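Local structure of phiAB6 tailspike (5JS4) at residues A[439-444]-A[461-466]; A[387-392]-A[415-420]. The protein fragments the exopolysaccharide of Acinetobacter baumannii, acting as the trimeric beta-helical tailspike of bacteriophage phiAB6. One frame throughout, in Å; residues are numbered along the deposited sequence.

Interaction 1: residues A[439-444]-A[461-466]; sequences FDNIIF and FGKFWC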
loop_
_atom_site.group_PDB
_atom_site.type_symbol
_atom_site.label_atom_id
_atom_site.label_comp_id
_atom_site.label_asym_id
_atom_site.label_seq_id
_atom_site.Cartn_x
_atom_site.Cartn_y
_atom_site.Cartn_z
ATOM N N PHE A 439 6.172 5.963 5.297
ATOM C CA PHE A 439 6.883 6.820 4.354
ATOM C C PHE A 439 6.397 6.457 2.956
ATOM O O PHE A 439 6.454 5.292 2.581
ATOM C CB PHE A 439 8.388 6.575 4.447
ATOM C CG PHE A 439 8.959 6.749 5.828
ATOM C CD1 PHE A 439 8.886 5.723 6.762
ATOM C CD2 PHE A 439 9.585 7.936 6.192
ATOM C CE1 PHE A 439 9.420 5.877 8.031
ATOM C CE2 PHE A 439 10.123 8.096 7.457
ATOM C CZ PHE A 439 10.039 7.067 8.380
ATOM N N ASP A 440 5.925 7.435 2.186
ATOM C CA ASP A 440 5.340 7.141 0.871
ATOM C C ASP A 440 5.439 8.333 -0.074
ATOM O O ASP A 440 5.232 9.481 0.332
ATOM C CB ASP A 440 3.867 6.728 1.038
ATOM C CG ASP A 440 3.331 5.882 -0.125
ATOM O OD1 ASP A 440 4.054 5.618 -1.112
ATOM O OD2 ASP A 440 2.154 5.468 -0.044
ATOM N N ASN A 441 5.731 8.045 -1.339
ATOM C CA ASN A 441 5.801 9.059 -2.388
ATOM C C ASN A 441 6.799 10.151 -2.037
ATOM O O ASN A 441 6.478 11.339 -1.985
ATOM C CB ASN A 441 4.407 9.617 -2.678
ATOM C CG ASN A 441 3.453 8.547 -3.171
ATOM O OD1 ASN A 441 2.337 8.397 -2.657
ATOM N ND2 ASN A 441 3.894 7.778 -4.152
ATOM N N ILE A 442 8.026 9.700 -1.799
ATOM C CA ILE A 442 9.127 10.559 -1.421
ATOM C C ILE A 442 10.138 10.578 -2.563
ATOM O O ILE A 442 10.349 9.571 -3.247
ATOM C CB ILE A 442 9.750 10.072 -0.098
ATOM C CG1 ILE A 442 8.791 10.398 1.058
ATOM C CG2 ILE A 442 11.118 10.704 0.145
ATOM C CD1 ILE A 442 9.154 9.762 2.378
ATOM N N ILE A 443 10.739 11.745 -2.770
ATOM C CA ILE A 443 11.730 11.949 -3.814
ATOM C C ILE A 443 13.029 12.403 -3.160
ATOM O O ILE A 443 13.020 13.336 -2.350
ATOM C CB ILE A 443 11.279 13.031 -4.822
ATOM C CG1 ILE A 443 9.866 12.745 -5.351
ATOM C CG2 ILE A 443 12.271 13.135 -5.975
ATOM C CD1 ILE A 443 9.247 13.919 -6.081
ATOM N N PHE A 444 14.128 11.726 -3.491
ATOM C CA PHE A 444 15.473 12.197 -3.163
ATOM C C PHE A 444 16.139 12.577 -4.476
ATOM O O PHE A 444 16.453 11.701 -5.281
ATOM C CB PHE A 444 16.343 11.114 -2.509
ATOM C CG PHE A 444 15.785 10.521 -1.243
ATOM C CD1 PHE A 444 15.008 11.262 -0.359
ATOM C CD2 PHE A 444 16.100 9.207 -0.909
ATOM C CE1 PHE A 444 14.534 10.690 0.811
ATOM C CE2 PHE A 444 15.624 8.633 0.255
ATOM C CZ PHE A 444 14.842 9.376 1.116
ATOM N N PHE A 461 7.146 1.473 4.022
ATOM C CA PHE A 461 7.818 2.247 2.993
ATOM C C PHE A 461 7.133 1.985 1.663
ATOM O O PHE A 461 7.035 0.841 1.220
ATOM C CB PHE A 461 9.294 1.877 2.924
ATOM C CG PHE A 461 10.048 2.214 4.170
ATOM C CD1 PHE A 461 10.601 3.475 4.340
ATOM C CD2 PHE A 461 10.191 1.277 5.182
ATOM C CE1 PHE A 461 11.287 3.794 5.496
ATOM C CE2 PHE A 461 10.878 1.591 6.341
ATOM C CZ PHE A 461 11.425 2.851 6.497
ATOM N N GLY A 462 6.648 3.056 1.048
ATOM C CA GLY A 462 5.975 2.986 -0.234
ATOM C C GLY A 462 6.918 3.378 -1.348
ATOM O O GLY A 462 8.063 2.921 -1.397
ATOM N N LYS A 463 6.438 4.232 -2.244
ATOM C CA LYS A 463 7.205 4.618 -3.421
ATOM C C LYS A 463 8.266 5.653 -3.087
ATOM O O LYS A 463 7.984 6.652 -2.417
ATOM C CB LYS A 463 6.274 5.148 -4.505
ATOM C CG LYS A 463 5.303 4.095 -5.005
ATOM C CD LYS A 463 4.489 4.564 -6.200
ATOM C CE LYS A 463 5.332 4.768 -7.450
ATOM N NZ LYS A 463 6.090 3.556 -7.860
ATOM N N PHE A 464 9.487 5.388 -3.550
ATOM C CA PHE A 464 10.604 6.320 -3.455
ATOM C C PHE A 464 11.202 6.500 -4.843
ATOM O O PHE A 464 11.357 5.527 -5.588
ATOM C CB PHE A 464 11.690 5.792 -2.511
ATOM C CG PHE A 464 11.400 6.019 -1.054
ATOM C CD1 PHE A 464 10.395 5.312 -0.419
ATOM C CD2 PHE A 464 12.137 6.939 -0.316
ATOM C CE1 PHE A 464 10.121 5.517 0.923
ATOM C CE2 PHE A 464 11.869 7.146 1.029
ATOM C CZ PHE A 464 10.859 6.435 1.647
ATOM N N TRP A 465 11.531 7.742 -5.181
ATOM C CA TRP A 465 12.241 8.057 -6.413
ATOM C C TRP A 465 13.567 8.682 -6.017
ATOM O O TRP A 465 13.601 9.808 -5.529
ATOM C CB TRP A 465 11.425 9.016 -7.279
ATOM C CG TRP A 465 12.015 9.225 -8.642
ATOM C CD1 TRP A 465 13.028 10.078 -8.971
ATOM C CD2 TRP A 465 11.637 8.563 -9.854
ATOM N NE1 TRP A 465 13.306 9.989 -10.312
ATOM C CE2 TRP A 465 12.466 9.068 -10.880
ATOM C CE3 TRP A 465 10.682 7.590 -10.175
ATOM C CZ2 TRP A 465 12.366 8.635 -12.203
ATOM C CZ3 TRP A 465 10.582 7.161 -11.492
ATOM C CH2 TRP A 465 11.421 7.684 -12.490
ATOM N N CYS A 466 14.654 7.937 -6.210
ATOM C CA CYS A 466 15.974 8.361 -5.766
ATOM C C CYS A 466 16.850 8.592 -6.987
ATOM O O CYS A 466 17.234 7.643 -7.668
ATOM C CB CYS A 466 16.591 7.304 -4.851
ATOM S SG CYS A 466 15.479 6.704 -3.556
#
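Lys463 O takes two amides from the corner of the adjoining coil: Ile442 N forms a well-directed bond of 3.1 Å to it, and Asn441 N adds a weak, bent one (116° at the hydrogen). Asn441 stands at that corner in a left-handed backbone conformation, which brings the two successive N-H groups to one carbonyl. Just before the turn Asp440 reaches across: OD1 accepts Lys463 N at 3.0 Å, on its anti side and 28° out of the carboxylate plane. This side-chain bond between coils sits next to the main-chain bond from Gly462 N to Phe439 O at 2.7 Å. Asp440 OD1 lies 3.4 Å from Gly462 CA, where glycine puts no side chain in the way. Beyond the corner, strands 442-444 and 464-466 run parallel in ordinary register.

On the buried face Phe439 and Phe461 both set CG anti to their carbonyl carbon, and the rings point the same way with nearly parallel planes, displaced past one another; CD1 of Phe439 meets CE1 of Phe461 at 3.3 Å. The Phe464 ring carries Ile442 CB over one face in a CH-pi contact, while its rim turns toward the face of Phe444 in an offset edge-to-face pair, with Phe464 CE2 3.7 Å from Phe444 CZ. Cys466 SG approaches the same Phe444 ring obliquely.

Lys463 NZ leaves the coil to bond His458 O of the second subunit. Strand 413-421 pairs with 438-447 on one side, strand 495-498 adjoins 460-469 on the other, and Ile451 of strand 451-453 packs against Phe439, Phe444 and Phe464.

Interaction 2: residues A[387-392]-A[415-420]; sequences FTNAWL and FHNIYF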
loop_
_atom_site.group_PDB
_atom_site.type_symbol
_atom_site.label_atom_id
_atom_site.label_comp_id
_atom_site.label_asym_id
_atom_site.label_seq_id
_atom_site.Cartn_x
_atom_site.Cartn_y
_atom_site.Cartn_z
ATOM N N PHE A 387 3.030 14.470 8.436
ATOM C CA PHE A 387 3.863 15.352 7.628
ATOM C C PHE A 387 3.600 15.034 6.157
ATOM O O PHE A 387 3.818 13.907 5.727
ATOM C CB PHE A 387 5.333 15.090 7.978
ATOM C CG PHE A 387 6.291 16.126 7.460
ATOM C CD1 PHE A 387 6.671 16.145 6.127
ATOM C CD2 PHE A 387 6.843 17.062 8.321
ATOM C CE1 PHE A 387 7.565 17.096 5.659
ATOM C CE2 PHE A 387 7.737 18.010 7.859
ATOM C CZ PHE A 387 8.099 18.029 6.526
ATOM N N THR A 388 3.127 16.010 5.387
ATOM C CA THR A 388 2.828 15.758 3.975
ATOM C C THR A 388 2.978 16.989 3.087
ATOM O O THR A 388 2.838 18.119 3.545
ATOM C CB THR A 388 1.406 15.166 3.797
ATOM O OG1 THR A 388 1.266 14.620 2.476
ATOM C CG2 THR A 388 0.317 16.222 4.043
ATOM N N ASN A 389 3.252 16.743 1.808
ATOM C CA ASN A 389 3.234 17.773 0.771
ATOM C C ASN A 389 4.230 18.881 1.083
ATOM O O ASN A 389 3.859 20.013 1.397
ATOM C CB ASN A 389 1.820 18.333 0.552
ATOM C CG ASN A 389 0.911 17.363 -0.184
ATOM O OD1 ASN A 389 0.400 17.664 -1.273
ATOM N ND2 ASN A 389 0.713 16.191 0.389
ATOM N N ALA A 390 5.506 18.526 0.995
ATOM C CA ALA A 390 6.585 19.421 1.364
ATOM C C ALA A 390 7.672 19.392 0.308
ATOM O O ALA A 390 8.063 18.321 -0.158
ATOM C CB ALA A 390 7.157 19.023 2.710
ATOM N N TRP A 391 8.142 20.579 -0.065
ATOM C CA TRP A 391 9.281 20.728 -0.962
ATOM C C TRP A 391 10.427 21.266 -0.124
ATOM O O TRP A 391 10.402 22.414 0.315
ATOM C CB TRP A 391 8.921 21.631 -2.147
ATOM C CG TRP A 391 7.737 21.089 -2.914
ATOM C CD1 TRP A 391 7.442 19.772 -3.124
ATOM C CD2 TRP A 391 6.695 21.837 -3.557
ATOM N NE1 TRP A 391 6.285 19.652 -3.848
ATOM C CE2 TRP A 391 5.803 20.902 -4.127
ATOM C CE3 TRP A 391 6.424 23.203 -3.701
ATOM C CZ2 TRP A 391 4.660 21.289 -4.830
ATOM C CZ3 TRP A 391 5.286 23.587 -4.401
ATOM C CH2 TRP A 391 4.420 22.632 -4.958
ATOM N N LEU A 392 11.411 20.402 0.120
ATOM C CA LEU A 392 12.481 20.667 1.074
ATOM C C LEU A 392 13.804 20.722 0.323
ATOM O O LEU A 392 14.408 19.691 0.031
ATOM C CB LEU A 392 12.494 19.579 2.155
ATOM C CG LEU A 392 11.192 19.430 2.954
ATOM C CD1 LEU A 392 11.322 18.329 3.997
ATOM C CD2 LEU A 392 10.784 20.739 3.615
ATOM N N PHE A 415 4.951 10.331 6.721
ATOM C CA PHE A 415 5.783 11.192 5.897
ATOM C C PHE A 415 5.458 10.912 4.440
ATOM O O PHE A 415 5.919 9.920 3.881
ATOM C CB PHE A 415 7.257 10.940 6.207
ATOM C CG PHE A 415 7.627 11.287 7.617
ATOM C CD1 PHE A 415 7.942 12.595 7.961
ATOM C CD2 PHE A 415 7.613 10.321 8.610
ATOM C CE1 PHE A 415 8.264 12.925 9.267
ATOM C CE2 PHE A 415 7.924 10.647 9.919
ATOM C CZ PHE A 415 8.251 11.950 10.246
ATOM N N HIS A 416 4.634 11.775 3.845
ATOM C CA HIS A 416 4.112 11.554 2.496
ATOM C C HIS A 416 4.363 12.743 1.588
ATOM O O HIS A 416 4.346 13.884 2.034
ATOM C CB HIS A 416 2.596 11.329 2.532
ATOM C CG HIS A 416 2.170 10.106 3.284
ATOM N ND1 HIS A 416 0.891 9.948 3.771
ATOM C CD2 HIS A 416 2.847 8.990 3.640
ATOM C CE1 HIS A 416 0.797 8.783 4.386
ATOM N NE2 HIS A 416 1.969 8.179 4.316
ATOM N N ASN A 417 4.543 12.469 0.298
ATOM C CA ASN A 417 4.601 13.522 -0.717
ATOM C C ASN A 417 5.668 14.564 -0.386
ATOM O O ASN A 417 5.381 15.761 -0.345
ATOM C CB ASN A 417 3.232 14.222 -0.883
ATOM C CG ASN A 417 2.087 13.272 -1.225
ATOM O OD1 ASN A 417 0.918 13.639 -1.075
ATOM N ND2 ASN A 417 2.399 12.083 -1.706
ATOM N N ILE A 418 6.890 14.103 -0.129
ATOM C CA ILE A 418 7.997 14.998 0.194
ATOM C C ILE A 418 9.055 14.938 -0.896
ATOM O O ILE A 418 9.512 13.854 -1.273
ATOM C CB ILE A 418 8.671 14.666 1.540
ATOM C CG1 ILE A 418 7.628 14.482 2.648
ATOM C CG2 ILE A 418 9.653 15.777 1.910
ATOM C CD1 ILE A 418 8.197 13.930 3.940
ATOM N N TYR A 419 9.434 16.116 -1.385
ATOM C CA TYR A 419 10.467 16.283 -2.398
ATOM C C TYR A 419 11.699 16.872 -1.715
ATOM O O TYR A 419 11.713 18.054 -1.374
ATOM C CB TYR A 419 9.952 17.236 -3.482
ATOM C CG TYR A 419 10.627 17.190 -4.843
ATOM C CD1 TYR A 419 11.944 16.752 -5.013
ATOM C CD2 TYR A 419 9.940 17.630 -5.965
ATOM C CE1 TYR A 419 12.537 16.738 -6.272
ATOM C CE2 TYR A 419 10.520 17.619 -7.218
ATOM C CZ TYR A 419 11.817 17.175 -7.369
ATOM O OH TYR A 419 12.372 17.174 -8.629
ATOM N N PHE A 420 12.712 16.037 -1.493
ATOM C CA PHE A 420 14.002 16.486 -0.971
ATOM C C PHE A 420 14.935 16.723 -2.160
ATOM O O PHE A 420 15.226 15.784 -2.906
ATOM C CB PHE A 420 14.638 15.422 -0.068
ATOM C CG PHE A 420 13.820 15.039 1.142
ATOM C CD1 PHE A 420 13.980 15.710 2.345
ATOM C CD2 PHE A 420 12.944 13.960 1.096
ATOM C CE1 PHE A 420 13.259 15.340 3.469
ATOM C CE2 PHE A 420 12.220 13.582 2.217
ATOM C CZ PHE A 420 12.380 14.273 3.405
HETATM O O HOH W 1 -1.603 15.556 -2.170
HETATM O O HOH W 2 6.082 16.702 -3.178
#
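Segments 387-392 and 415-420 run parallel and in step, strands 390-392 and 418-420 lying 4.8 Å apart at an angle of 8°, and both chains turn a corner at an asparagine. At that corner Asn389 and Asn417 share a left-handed backbone conformation and the same side-chain direction, each with CG beside its own backbone N. Their amides are nevertheless turned 73° against each other. ND2 of Asn389 gives a weak, bent bond to OD1 of Asn417 at 2.9 Å, and it also meets Thr388 OG1 at 2.7 Å, exactly in the Asn389 amide plane. The carboxamide is thus held between its own coil and the next, which should fix its rotation. Main-chain bonds carry the ladder round the bend, Asn389 N to His416 O and Ala390 N to Asn417 O; a water adds weak bonds to Trp391 NE1 and Asn417 O.

Inside, Phe387 has CG anti to its backbone N (chi1 -167°), which sends the side chain across that of Ile418 at about a right angle; its CD1 touches Ile418 CD1 at 3.5 Å. Phe387 CB meets Phe415 CD1, whereas the two rings are merely oblique. Leu392 runs alongside Phe420, and its CD1 touches both Phe420 CE1 (3.6 Å) and Ile418 CG2 (3.7 Å). On the other face Trp391 CD1 rests on Tyr419 CB, and Tyr419 OH bonds Glu445.

Asparagines laddered at a left-handed corner and apolar residues stacked inside successive coils are characteristic of the right-handed parallel beta-helix of pectate lyase-like proteins.

Interactions 1 and 2 sample the same solenoid two coils apart at equivalent corners. Strands 413-421 and 438-447 are direct neighbours, so segment 415-420 pairs laterally with 439-444: probable hydrogen bonds join Ile443 N to Ile418 O and Ile443 O to Phe420 N, and the rings of Phe415 and Phe439 meet. Both contacts are largely buried, with corners that face the second subunit. Their chemistry diverges there. The asparagine row runs through Asn389, Asn417 and Asn441 and is followed by Lys463, where the Asp440 carboxylate does the bridging. Inside, aliphatic and aromatic packing in interaction 2 gives way to chiefly aromatic layers in interaction 1.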